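Local structure of lysine/ornithine decarboxylase (Vibrio vulnificus, 2PLJ) at residues T80-K86 / A102-A107; P89-R95 / L114-V120; N146-D151 / D165-R171; S248-G254 / V285-P291. The protein catalyses the decarboxylation of lysine and ornithine with a pyridoxal phosphate cofactor, yielding cadaverine and putrescine respectively. One frame throughout, in Å; residues are numbered along the deposited sequence.

Contact 1: residues T80-K86 / A102-A107; sequences TLHYALK and ASFDLA. With P3T ((4-{[(4-aminobutyl)amino]methyl}-5-hydroxy-6-methylpyridin-3-yl)methyl dihydrogen phosphate), chain D.
H82, Y83 and A84 pair in parallel with S103, F104 and D105 in a beta-alpha-beta unit of the pyridoxal-binding barrel, in which K86, the cofactor lysine, follows strand 79-84. Y83 is bonded through both its N and its O: N donates to S103 O at 2.8 Å, and O accepts from D105 N at 2.8 Å. Two residues on, L85 N reaches D105 O in a longer, straight bond (3.3 Å, 168° at the hydrogen). On the face of H82, S103 and D105, S103 CB lies over the middle of the imidazole, 3.5 Å from its centroid, a CH-pi contact. On the Y83 and F104 face, Y83 CB touches F104 CD1, and L85 CD1, just past the strand, meets the same atom at 3.9 Å. K86 NZ is modelled 1.3 Å from P3T CAG, a covalent link like the aldimine of pyridoxal enzymes; that carbon also carries the putrescine nitrogen, so the details of the junction are doubtful. D105 CG, anti to the backbone N (169°), places OD2 beside A84 CB at 3.5 Å, while OD1 bonds T128. Helix 91-100 covers Y83 and F104, helix 109-117 packs on L85 and L106, and residues 286-291 pair with the other edge of strand 79-84.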
# COMPACT_ATOMS: atom_id res chain seq x y z
N THR A 80 0.91 26.66 -18.66
CA THR A 80 0.48 26.83 -17.27
C THR A 80 0.67 25.47 -16.59
O THR A 80 0.09 24.46 -17.03
CB THR A 80 -0.98 27.32 -17.17
OG1 THR A 80 -1.09 28.59 -17.86
CG2 THR A 80 -1.40 27.52 -15.69
N LEU A 81 1.47 25.47 -15.52
CA LEU A 81 1.79 24.22 -14.83
C LEU A 81 0.87 23.98 -13.64
O LEU A 81 0.90 24.73 -12.64
CB LEU A 81 3.26 24.22 -14.38
CG LEU A 81 4.29 24.48 -15.49
CD1 LEU A 81 5.72 24.57 -14.92
CD2 LEU A 81 4.17 23.42 -16.60
N HIS A 82 0.06 22.94 -13.76
CA HIS A 82 -0.85 22.52 -12.70
C HIS A 82 -0.22 21.36 -11.94
O HIS A 82 -0.26 20.21 -12.40
CB HIS A 82 -2.19 22.09 -13.34
CG HIS A 82 -3.05 23.25 -13.77
ND1 HIS A 82 -2.81 23.99 -14.91
CD2 HIS A 82 -4.15 23.80 -13.19
CE1 HIS A 82 -3.74 24.93 -15.03
NE2 HIS A 82 -4.55 24.85 -13.99
N TYR A 83 0.33 21.64 -10.77
CA TYR A 83 0.91 20.53 -9.95
C TYR A 83 -0.13 19.46 -9.59
O TYR A 83 -1.16 19.78 -9.00
CB TYR A 83 1.52 21.13 -8.67
CG TYR A 83 2.01 20.04 -7.74
CD1 TYR A 83 3.01 19.15 -8.14
CD2 TYR A 83 1.47 19.89 -6.45
CE1 TYR A 83 3.49 18.16 -7.26
CE2 TYR A 83 1.93 18.90 -5.57
CZ TYR A 83 2.93 18.03 -6.00
OH TYR A 83 3.41 17.06 -5.13
N ALA A 84 0.15 18.20 -9.96
CA ALA A 84 -0.72 17.09 -9.60
C ALA A 84 -0.42 16.70 -8.14
O ALA A 84 0.73 16.29 -7.79
CB ALA A 84 -0.49 15.88 -10.55
N LEU A 85 -1.41 16.87 -7.28
CA LEU A 85 -1.22 16.55 -5.86
C LEU A 85 -0.92 15.07 -5.66
O LEU A 85 -0.23 14.71 -4.70
CB LEU A 85 -2.44 16.93 -5.02
CG LEU A 85 -2.41 18.34 -4.43
CD1 LEU A 85 -2.42 19.38 -5.53
CD2 LEU A 85 -3.58 18.51 -3.45
N LYS A 86 -1.47 14.23 -6.53
CA LYS A 86 -1.45 12.72 -6.35
C LYS A 86 -0.11 12.15 -5.80
O LYS A 86 -0.08 11.40 -4.80
CB LYS A 86 -1.71 12.03 -7.72
CG LYS A 86 -3.12 12.03 -8.30
CD LYS A 86 -3.08 11.39 -9.71
CE LYS A 86 -1.72 10.65 -9.98
NZ LYS A 86 -1.10 10.75 -11.35
N ALA A 102 2.38 28.62 -9.04
CA ALA A 102 1.87 27.40 -9.65
C ALA A 102 0.36 27.35 -9.64
O ALA A 102 -0.28 28.00 -8.82
CB ALA A 102 2.40 26.14 -8.93
N SER A 103 -0.20 26.54 -10.55
CA SER A 103 -1.60 26.13 -10.47
C SER A 103 -1.62 24.65 -10.00
O SER A 103 -0.55 24.08 -9.67
CB SER A 103 -2.27 26.31 -11.84
OG SER A 103 -2.28 27.68 -12.22
N PHE A 104 -2.81 24.04 -9.95
CA PHE A 104 -2.97 22.70 -9.31
C PHE A 104 -3.92 21.83 -10.09
O PHE A 104 -4.87 22.32 -10.72
CB PHE A 104 -3.44 22.88 -7.86
CG PHE A 104 -2.44 23.64 -7.03
CD1 PHE A 104 -1.32 22.98 -6.50
CD2 PHE A 104 -2.54 25.02 -6.91
CE1 PHE A 104 -0.34 23.69 -5.77
CE2 PHE A 104 -1.56 25.75 -6.20
CZ PHE A 104 -0.46 25.07 -5.63
N ASP A 105 -3.64 20.55 -10.02
CA ASP A 105 -4.39 19.49 -10.66
C ASP A 105 -4.90 18.59 -9.54
O ASP A 105 -4.10 18.02 -8.78
CB ASP A 105 -3.48 18.73 -11.60
CG ASP A 105 -4.11 17.45 -12.11
OD1 ASP A 105 -5.37 17.43 -12.21
OD2 ASP A 105 -3.36 16.50 -12.46
N LEU A 106 -6.23 18.51 -9.42
CA LEU A 106 -6.96 17.81 -8.35
C LEU A 106 -7.66 16.57 -8.94
O LEU A 106 -8.11 16.59 -10.07
CB LEU A 106 -8.05 18.73 -7.77
CG LEU A 106 -7.61 20.16 -7.42
CD1 LEU A 106 -8.83 20.89 -6.87
CD2 LEU A 106 -6.44 20.16 -6.43
N ALA A 107 -7.76 15.50 -8.15
CA ALA A 107 -8.39 14.29 -8.63
C ALA A 107 -9.55 13.79 -7.77
O ALA A 107 -10.30 12.92 -8.21
CB ALA A 107 -7.34 13.21 -8.72
OAE P3T D . 3.92 13.94 -13.71
PAU P3T D . 3.48 12.49 -13.22
OAF P3T D . 3.60 12.39 -11.63
OAC P3T D . 4.18 11.33 -13.91
OAP P3T D . 1.89 12.27 -13.47
CAM P3T D . 0.94 13.19 -12.80
CAS P3T D . -0.43 12.88 -13.43
CAH P3T D . -0.94 13.93 -14.21
NAO P3T D . -2.12 13.79 -14.82
CAQ P3T D . -2.82 12.66 -14.75
CAA P3T D . -4.16 12.57 -15.53
CAR P3T D . -2.35 11.56 -14.02
OAD P3T D . -3.09 10.44 -13.96
CAT P3T D . -1.11 11.66 -13.35
CAG P3T D . -0.65 10.56 -12.55
NAN P3T D . -1.08 9.33 -12.81
CAL P3T D . -0.73 8.09 -12.05
CAK P3T D . 0.78 7.94 -11.79
CAJ P3T D . 0.94 6.66 -10.92
CAI P3T D . 2.41 6.40 -10.59
NAB P3T D . 2.62 5.08 -9.95
O HOH W 1 -3.88 15.20 -8.24

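Contact 2: residues P89-R95 / L114-V120; sequences PHPVVVR and LVASEGV
P91 and L114, V94 and V115, and R95 and E118 face each other where helix 91-100 lies beside the C-terminal end of helix 109-117, the last pair closest with 6.5 Å between its CA atoms. The first helix starts at H90, the N-cap, whose ND1 accepts from V92 N in the plane of the ring while its NE2 bonds S24. The second ends in a Schellman motif: V120 N returns to V115 O, G119 N to A116 O, and G119 takes positive phi. L114 CG stands anti to its backbone N (176°), which carries CD2 to P89 O at 3.1 Å and CD1 to P91 CB at 3.9 Å. Deeper in, V94 CG1 meets V120 CG2 at 3.7 Å, the two side chains at about a right angle, with V115 CG1 next to them. These are neighbouring helices of the barrel's outer layer, and V94 and V120 both rest on F104 of the strand beneath. Toward solvent the contact turns polar. R95 NH1 makes a salt bridge to E118 OE1 at 3.0 Å, nearly straight at 168°; the oxygen lies in the guanidinium plane but is approached from above the carboxylate plane. E118 OE2 accepts from a water at 2.7 Å, which NH1 meets only weakly, and R95 NE has a second acid, E409. F398 of the second subunit packs against P89 and L114.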
# COMPACT_ATOMS: atom_id res chain seq x y z
N PRO A 89 0.69 14.75 -1.89
CA PRO A 89 -0.37 15.71 -1.57
C PRO A 89 -0.11 16.38 -0.24
O PRO A 89 -0.87 16.18 0.74
CB PRO A 89 -1.62 14.81 -1.51
CG PRO A 89 -1.11 13.50 -0.93
CD PRO A 89 0.27 13.35 -1.58
N HIS A 90 0.98 17.15 -0.16
CA HIS A 90 1.48 17.63 1.12
C HIS A 90 1.18 19.12 1.24
O HIS A 90 1.51 19.90 0.35
CB HIS A 90 2.97 17.36 1.22
CG HIS A 90 3.54 17.60 2.58
ND1 HIS A 90 3.51 18.83 3.20
CD2 HIS A 90 4.20 16.77 3.43
CE1 HIS A 90 4.08 18.75 4.39
NE2 HIS A 90 4.51 17.50 4.56
N PRO A 91 0.57 19.54 2.35
CA PRO A 91 0.15 20.96 2.46
C PRO A 91 1.33 21.96 2.30
O PRO A 91 1.15 23.03 1.73
CB PRO A 91 -0.44 21.07 3.87
CG PRO A 91 -0.39 19.72 4.47
CD PRO A 91 0.23 18.73 3.54
N VAL A 92 2.51 21.58 2.79
CA VAL A 92 3.69 22.46 2.63
C VAL A 92 4.11 22.57 1.15
O VAL A 92 4.44 23.65 0.68
CB VAL A 92 4.85 22.00 3.49
CG1 VAL A 92 6.12 22.82 3.14
CG2 VAL A 92 4.51 22.24 4.97
N VAL A 93 4.01 21.47 0.43
CA VAL A 93 4.28 21.49 -1.02
C VAL A 93 3.27 22.42 -1.74
O VAL A 93 3.64 23.23 -2.61
CB VAL A 93 4.30 20.06 -1.61
CG1 VAL A 93 4.36 20.13 -3.15
CG2 VAL A 93 5.50 19.24 -1.00
N VAL A 94 1.99 22.27 -1.38
CA VAL A 94 0.94 23.12 -1.94
C VAL A 94 1.23 24.61 -1.67
O VAL A 94 1.20 25.45 -2.60
CB VAL A 94 -0.46 22.70 -1.42
CG1 VAL A 94 -1.53 23.68 -1.87
CG2 VAL A 94 -0.80 21.30 -1.95
N ARG A 95 1.49 24.95 -0.40
CA ARG A 95 1.80 26.35 -0.04
C ARG A 95 3.03 26.88 -0.80
O ARG A 95 3.00 28.03 -1.31
CB ARG A 95 2.03 26.52 1.47
CG ARG A 95 0.75 26.37 2.29
CD ARG A 95 0.92 27.07 3.65
NE ARG A 95 2.04 26.52 4.41
CZ ARG A 95 1.93 25.56 5.33
NH1 ARG A 95 0.73 25.01 5.57
NH2 ARG A 95 3.01 25.15 6.00
N LEU A 114 -7.83 19.75 0.60
CA LEU A 114 -6.45 20.12 0.94
C LEU A 114 -6.15 21.52 0.36
O LEU A 114 -5.76 22.42 1.11
CB LEU A 114 -5.44 19.09 0.45
CG LEU A 114 -3.98 19.51 0.72
CD1 LEU A 114 -3.72 19.87 2.17
CD2 LEU A 114 -3.11 18.34 0.26
N VAL A 115 -6.36 21.72 -0.95
CA VAL A 115 -6.05 23.05 -1.52
C VAL A 115 -6.93 24.15 -0.92
O VAL A 115 -6.44 25.29 -0.70
CB VAL A 115 -6.03 23.06 -3.08
CG1 VAL A 115 -4.99 22.03 -3.57
CG2 VAL A 115 -7.42 22.77 -3.66
N ALA A 116 -8.20 23.84 -0.67
CA ALA A 116 -9.11 24.80 -0.06
C ALA A 116 -8.56 25.25 1.32
O ALA A 116 -8.55 26.46 1.63
CB ALA A 116 -10.49 24.20 0.08
N SER A 117 -8.07 24.29 2.11
CA SER A 117 -7.58 24.60 3.46
C SER A 117 -6.29 25.43 3.45
O SER A 117 -5.96 26.09 4.45
CB SER A 117 -7.33 23.32 4.28
OG SER A 117 -6.24 22.58 3.77
N GLU A 118 -5.54 25.38 2.34
CA GLU A 118 -4.29 26.16 2.20
C GLU A 118 -4.47 27.48 1.45
O GLU A 118 -3.49 28.16 1.10
CB GLU A 118 -3.17 25.30 1.59
CG GLU A 118 -2.81 24.09 2.46
CD GLU A 118 -2.39 24.46 3.90
OE1 GLU A 118 -1.84 25.57 4.14
OE2 GLU A 118 -2.63 23.64 4.81
N GLY A 119 -5.73 27.85 1.22
CA GLY A 119 -6.06 29.12 0.61
C GLY A 119 -5.78 29.25 -0.87
O GLY A 119 -5.66 30.38 -1.39
N VAL A 120 -5.73 28.12 -1.56
CA VAL A 120 -5.58 28.13 -3.01
C VAL A 120 -6.90 28.63 -3.63
O VAL A 120 -7.96 28.05 -3.36
CB VAL A 120 -5.24 26.75 -3.57
CG1 VAL A 120 -5.23 26.77 -5.13
CG2 VAL A 120 -3.89 26.24 -2.99
O HOH W 2 -1.58 23.16 7.20

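Contact 3: residues N146-D151 / D165-R171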
# COMPACT_ATOMS: atom_id res chain seq x y z
N ASN A 146 -14.32 24.42 -11.53
CA ASN A 146 -15.36 24.23 -12.55
C ASN A 146 -14.86 23.63 -13.87
O ASN A 146 -15.58 23.63 -14.88
CB ASN A 146 -16.11 25.55 -12.80
CG ASN A 146 -15.18 26.69 -13.20
OD1 ASN A 146 -14.11 26.48 -13.75
ND2 ASN A 146 -15.60 27.92 -12.90
N VAL A 147 -13.60 23.15 -13.87
CA VAL A 147 -13.03 22.48 -15.03
C VAL A 147 -12.93 20.98 -14.67
O VAL A 147 -12.34 20.61 -13.63
CB VAL A 147 -11.61 23.00 -15.39
CG1 VAL A 147 -11.02 22.23 -16.62
CG2 VAL A 147 -11.64 24.51 -15.70
N PHE A 148 -13.50 20.13 -15.54
CA PHE A 148 -13.53 18.68 -15.30
C PHE A 148 -13.15 17.98 -16.59
O PHE A 148 -13.15 18.60 -17.66
CB PHE A 148 -14.92 18.21 -14.88
CG PHE A 148 -15.37 18.77 -13.56
CD1 PHE A 148 -15.03 18.11 -12.36
CD2 PHE A 148 -16.09 19.97 -13.51
CE1 PHE A 148 -15.40 18.63 -11.12
CE2 PHE A 148 -16.48 20.50 -12.28
CZ PHE A 148 -16.13 19.85 -11.08
N VAL A 149 -12.84 16.68 -16.48
CA VAL A 149 -12.45 15.89 -17.64
C VAL A 149 -13.53 14.85 -17.92
O VAL A 149 -14.10 14.26 -16.97
CB VAL A 149 -11.09 15.15 -17.35
CG1 VAL A 149 -10.87 13.96 -18.35
CG2 VAL A 149 -9.90 16.13 -17.31
N VAL A 150 -13.79 14.61 -19.20
CA VAL A 150 -14.60 13.47 -19.62
C VAL A 150 -13.87 12.71 -20.71
O VAL A 150 -13.12 13.31 -21.48
CB VAL A 150 -16.02 13.87 -20.08
CG1 VAL A 150 -16.76 14.55 -18.92
CG2 VAL A 150 -15.98 14.77 -21.33
N ASP A 151 -14.10 11.40 -20.78
CA ASP A 151 -13.59 10.61 -21.90
C ASP A 151 -14.64 9.66 -22.49
O ASP A 151 -14.32 8.76 -23.29
CB ASP A 151 -12.30 9.88 -21.49
CG ASP A 151 -12.55 8.66 -20.58
OD1 ASP A 151 -13.72 8.31 -20.28
OD2 ASP A 151 -11.53 8.06 -20.18
N ASP A 165 -22.47 25.59 -15.21
CA ASP A 165 -21.44 25.79 -14.20
C ASP A 165 -20.04 25.31 -14.58
O ASP A 165 -19.10 25.66 -13.96
CB ASP A 165 -21.83 25.12 -12.89
CG ASP A 165 -23.15 25.59 -12.36
OD1 ASP A 165 -23.45 26.76 -12.52
OD2 ASP A 165 -23.88 24.74 -11.80
N VAL A 166 -19.96 24.47 -15.58
CA VAL A 166 -18.73 23.74 -15.89
C VAL A 166 -18.18 24.02 -17.30
O VAL A 166 -18.92 24.41 -18.22
CB VAL A 166 -18.92 22.19 -15.72
CG1 VAL A 166 -19.42 21.84 -14.30
CG2 VAL A 166 -19.84 21.64 -16.81
N GLU A 167 -16.87 23.78 -17.47
CA GLU A 167 -16.31 23.62 -18.81
C GLU A 167 -15.44 22.36 -18.78
O GLU A 167 -14.78 22.09 -17.78
CB GLU A 167 -15.50 24.84 -19.27
CG GLU A 167 -14.41 25.28 -18.30
CD GLU A 167 -13.65 26.54 -18.75
OE1 GLU A 167 -13.99 27.11 -19.80
OE2 GLU A 167 -12.73 26.96 -18.02
N LEU A 168 -15.48 21.59 -19.86
CA LEU A 168 -14.88 20.24 -19.83
C LEU A 168 -13.66 20.11 -20.76
O LEU A 168 -13.63 20.66 -21.88
CB LEU A 168 -15.94 19.22 -20.28
CG LEU A 168 -17.26 19.21 -19.48
CD1 LEU A 168 -18.18 18.16 -20.05
CD2 LEU A 168 -16.96 18.96 -18.00
N LEU A 169 -12.68 19.34 -20.29
CA LEU A 169 -11.58 18.87 -21.14
C LEU A 169 -11.93 17.45 -21.57
O LEU A 169 -12.30 16.62 -20.72
CB LEU A 169 -10.25 18.87 -20.37
CG LEU A 169 -9.70 20.25 -19.99
CD1 LEU A 169 -8.58 20.12 -18.92
CD2 LEU A 169 -9.22 21.02 -21.22
N VAL A 170 -11.78 17.16 -22.86
CA VAL A 170 -12.04 15.82 -23.37
C VAL A 170 -10.70 15.10 -23.47
O VAL A 170 -9.80 15.58 -24.16
CB VAL A 170 -12.73 15.83 -24.77
CG1 VAL A 170 -13.00 14.39 -25.19
CG2 VAL A 170 -14.04 16.63 -24.70
N ARG A 171 -10.56 13.99 -22.75
CA ARG A 171 -9.28 13.32 -22.64
C ARG A 171 -9.20 12.25 -23.73
O ARG A 171 -10.09 11.40 -23.83
CB ARG A 171 -9.10 12.67 -21.27
CG ARG A 171 -7.78 11.88 -21.19
CD ARG A 171 -7.46 11.53 -19.76
NE ARG A 171 -6.35 10.59 -19.68
CZ ARG A 171 -5.84 10.09 -18.54
NH1 ARG A 171 -6.28 10.51 -17.35
NH2 ARG A 171 -4.86 9.18 -18.59
O HOH W 3 -13.01 27.80 -15.57
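V147, F148, V149 and V150 run in parallel beside E167, L168, L169 and V170, held by five backbone bonds. E167 N to N146 O opens the ladder at 2.9 Å, the shortest rung is L169 N to F148 O at 2.8 Å, and R171 N to V150 O closes it. Side chains alternate between two faces. On one, V147 CG1 meets L169 CD1 at 4.0 Å and V149 CG1 lies against R171 CB at 3.7 Å. On the other, F148 CB sits on L168 CD2, while V150 CG1 touches L168 CD1; the F148 ring, farther back, comes against V166 CG1 at 3.8 Å, the two side chains at about a right angle.

E167 brings a carboxylate to the V147 and V149 face. Its CG lies between the backbone N and the carbonyl carbon (53°), and the chain is extended from there, which brings OE2 beside V147 CG2 at 3.5 Å. The same OE2 accepts from a water at 2.6 Å that also donates to N146 OD1, and a magnesium ion lies about 4 Å from the N146 side chain. What holds the carboxylate comes from the next strand: R207 makes a salt bridge to OE1 and K209 to OE2. At the far end, the fully extended R171 reaches P3T, and D151 bonds the backbone of G188 through OD2.

Strand 207-212 continues the sheet beyond residues 167-171, while H127 bonds V147 on the other flank. Helix 134-143 packs on F148 and V166, helix 191-203 on V150 and V170, so the F148 and L168 face is the helix-covered side of the barrel.

Contact 4: residues S248-G254 / V285-P291; sequences STLDIGG and VHVLAEP. With P3T ((4-{[(4-aminobutyl)amino]methyl}-5-hydroxy-6-methylpyridin-3-yl)methyl dihydrogen phosphate), chain D.
D251 and E290 meet with their carboxylates almost perpendicular, 87° between the planes, and D251 OD2 lies just 2.4 Å from E290 OE1. D251 CG is anti to the backbone N (172°), which brings the acid closer to the second strand, and its OD1 is fixed by G253 N in an Asx turn. E290, extended beyond CG, crosses it at about a right angle: OE1 is turned to the aspartate and OE2 to the cofactor, 2.7 Å from P3T NAO. Earlier along the strands, T249 CG2 packs on L288 CG at 3.7 Å and lies over one face of the H286 imidazole, toward its rim. Here L288 N bonds L250 O at 2.8 Å. Past the last bridge, I252 CG1 rests on A289 CB at 3.7 Å. E290 N still reaches G253 O at 2.8 Å, from above the carbonyl plane, and this ties the glycine turn to the acid. D251 probably acts as a second-shell residue, helping to orient E290. A glutamate at the pyridine nitrogen is as in ornithine decarboxylases of this fold, whereas alanine racemase has an arginine; it probably helps the ring act as an electron sink for the carbanion formed on loss of CO2.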
# COMPACT_ATOMS: atom_id res chain seq x y z
N SER A 248 -10.42 26.01 -26.87
CA SER A 248 -9.50 27.04 -26.36
C SER A 248 -8.22 26.50 -25.73
O SER A 248 -7.24 27.24 -25.59
CB SER A 248 -10.23 27.94 -25.35
OG SER A 248 -10.43 27.27 -24.11
N THR A 249 -8.22 25.22 -25.35
CA THR A 249 -7.19 24.70 -24.43
C THR A 249 -6.68 23.32 -24.84
O THR A 249 -7.48 22.48 -25.26
CB THR A 249 -7.77 24.61 -23.00
OG1 THR A 249 -8.36 25.87 -22.64
CG2 THR A 249 -6.72 24.19 -21.96
N LEU A 250 -5.36 23.12 -24.73
CA LEU A 250 -4.73 21.80 -24.78
C LEU A 250 -4.01 21.57 -23.48
O LEU A 250 -3.18 22.40 -23.07
CB LEU A 250 -3.71 21.71 -25.93
CG LEU A 250 -3.07 20.34 -26.04
CD1 LEU A 250 -4.18 19.26 -26.22
CD2 LEU A 250 -2.05 20.30 -27.19
N ASP A 251 -4.32 20.45 -22.83
CA ASP A 251 -3.66 20.08 -21.57
C ASP A 251 -2.81 18.84 -21.88
O ASP A 251 -3.38 17.80 -22.24
CB ASP A 251 -4.77 19.77 -20.55
CG ASP A 251 -4.27 19.18 -19.24
OD1 ASP A 251 -3.08 18.80 -19.12
OD2 ASP A 251 -5.13 19.11 -18.33
N ILE A 252 -1.48 18.96 -21.79
CA ILE A 252 -0.57 17.88 -22.21
C ILE A 252 -0.21 16.86 -21.11
O ILE A 252 0.66 16.00 -21.29
CB ILE A 252 0.73 18.43 -22.88
CG1 ILE A 252 1.55 19.25 -21.85
CG2 ILE A 252 0.38 19.27 -24.13
CD1 ILE A 252 2.98 19.55 -22.31
N GLY A 253 -0.92 16.96 -20.00
CA GLY A 253 -0.79 16.04 -18.87
C GLY A 253 0.56 16.07 -18.16
O GLY A 253 1.27 17.11 -18.17
N GLY A 254 0.84 14.97 -17.48
CA GLY A 254 2.06 14.83 -16.69
C GLY A 254 3.08 13.93 -17.36
O GLY A 254 3.09 13.77 -18.59
N VAL A 285 -5.07 29.07 -28.92
CA VAL A 285 -5.06 27.92 -27.98
C VAL A 285 -4.01 28.17 -26.90
O VAL A 285 -2.87 28.55 -27.20
CB VAL A 285 -4.75 26.56 -28.68
CG1 VAL A 285 -4.59 25.40 -27.64
CG2 VAL A 285 -5.80 26.23 -29.72
N HIS A 286 -4.40 28.01 -25.66
CA HIS A 286 -3.37 28.02 -24.65
C HIS A 286 -3.21 26.65 -24.03
O HIS A 286 -4.09 25.77 -24.13
CB HIS A 286 -3.64 29.07 -23.60
CG HIS A 286 -4.71 28.69 -22.64
ND1 HIS A 286 -6.05 28.73 -22.96
CD2 HIS A 286 -4.64 28.34 -21.34
CE1 HIS A 286 -6.76 28.39 -21.90
NE2 HIS A 286 -5.92 28.14 -20.90
N VAL A 287 -2.06 26.48 -23.41
CA VAL A 287 -1.59 25.16 -23.11
C VAL A 287 -1.37 25.03 -21.60
O VAL A 287 -0.84 25.94 -20.98
CB VAL A 287 -0.30 24.84 -23.89
CG1 VAL A 287 0.18 23.39 -23.61
CG2 VAL A 287 -0.53 25.05 -25.41
N LEU A 288 -1.78 23.87 -21.07
CA LEU A 288 -1.62 23.49 -19.64
C LEU A 288 -0.80 22.21 -19.56
O LEU A 288 -0.75 21.42 -20.53
CB LEU A 288 -2.99 23.14 -18.99
CG LEU A 288 -4.24 23.99 -19.22
CD1 LEU A 288 -5.39 23.51 -18.42
CD2 LEU A 288 -3.93 25.51 -18.90
N ALA A 289 -0.16 21.96 -18.41
CA ALA A 289 0.36 20.62 -18.14
C ALA A 289 0.07 20.28 -16.70
O ALA A 289 -0.29 21.18 -15.91
CB ALA A 289 1.87 20.53 -18.40
N GLU A 290 0.29 19.02 -16.35
CA GLU A 290 -0.11 18.47 -15.04
C GLU A 290 1.09 17.73 -14.40
O GLU A 290 0.98 16.52 -14.06
CB GLU A 290 -1.27 17.47 -15.20
CG GLU A 290 -2.59 18.06 -15.74
CD GLU A 290 -3.54 17.00 -16.32
OE1 GLU A 290 -4.66 17.37 -16.74
OE2 GLU A 290 -3.20 15.78 -16.34
N PRO A 291 2.23 18.42 -14.22
CA PRO A 291 3.40 17.71 -13.72
C PRO A 291 3.18 17.29 -12.25
O PRO A 291 2.64 18.08 -11.45
CB PRO A 291 4.53 18.75 -13.84
CG PRO A 291 3.81 20.12 -13.69
CD PRO A 291 2.47 19.87 -14.39
OAE P3T D . 3.92 13.94 -13.71
PAU P3T D . 3.48 12.49 -13.22
OAF P3T D . 3.60 12.39 -11.63
OAC P3T D . 4.18 11.33 -13.91
OAP P3T D . 1.89 12.27 -13.47
CAM P3T D . 0.94 13.19 -12.80
CAS P3T D . -0.43 12.88 -13.43
CAH P3T D . -0.94 13.93 -14.21
NAO P3T D . -2.12 13.79 -14.82
CAQ P3T D . -2.82 12.66 -14.75
CAA P3T D . -4.16 12.57 -15.53
CAR P3T D . -2.35 11.56 -14.02
OAD P3T D . -3.09 10.44 -13.96
CAT P3T D . -1.11 11.66 -13.35
CAG P3T D . -0.65 10.56 -12.55
NAN P3T D . -1.08 9.33 -12.81
CAL P3T D . -0.73 8.09 -12.05
CAK P3T D . 0.78 7.94 -11.79
CAJ P3T D . 0.94 6.66 -10.92
CAI P3T D . 2.41 6.40 -10.59
NAB P3T D . 2.62 5.08 -9.95

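How the contacts relate
Contacts 1, 3 and 4 are buried pairings of parallel strands in one barrel sheet, whereas contact 2 joins two helices of its outer layer and is only partly buried. Contacts 1 and 4 are neighbours: H82 N lies 2.8 Å from A289 O, and both reach P3T, one through the lysine link and the other at the pyridine nitrogen. Contact 2 backs contact 1, V93 against Y83 and V115 against L106, and the segments of the two alternate along the chain. Contact 3, on the far flank, meets contact 4 where L169 CD1 touches D251 OD2. Chemistry follows place: charges face the cofactor or strand neighbours inside the barrel, while contact 2 has its salt bridge at its partly exposed edge, with a water beside it.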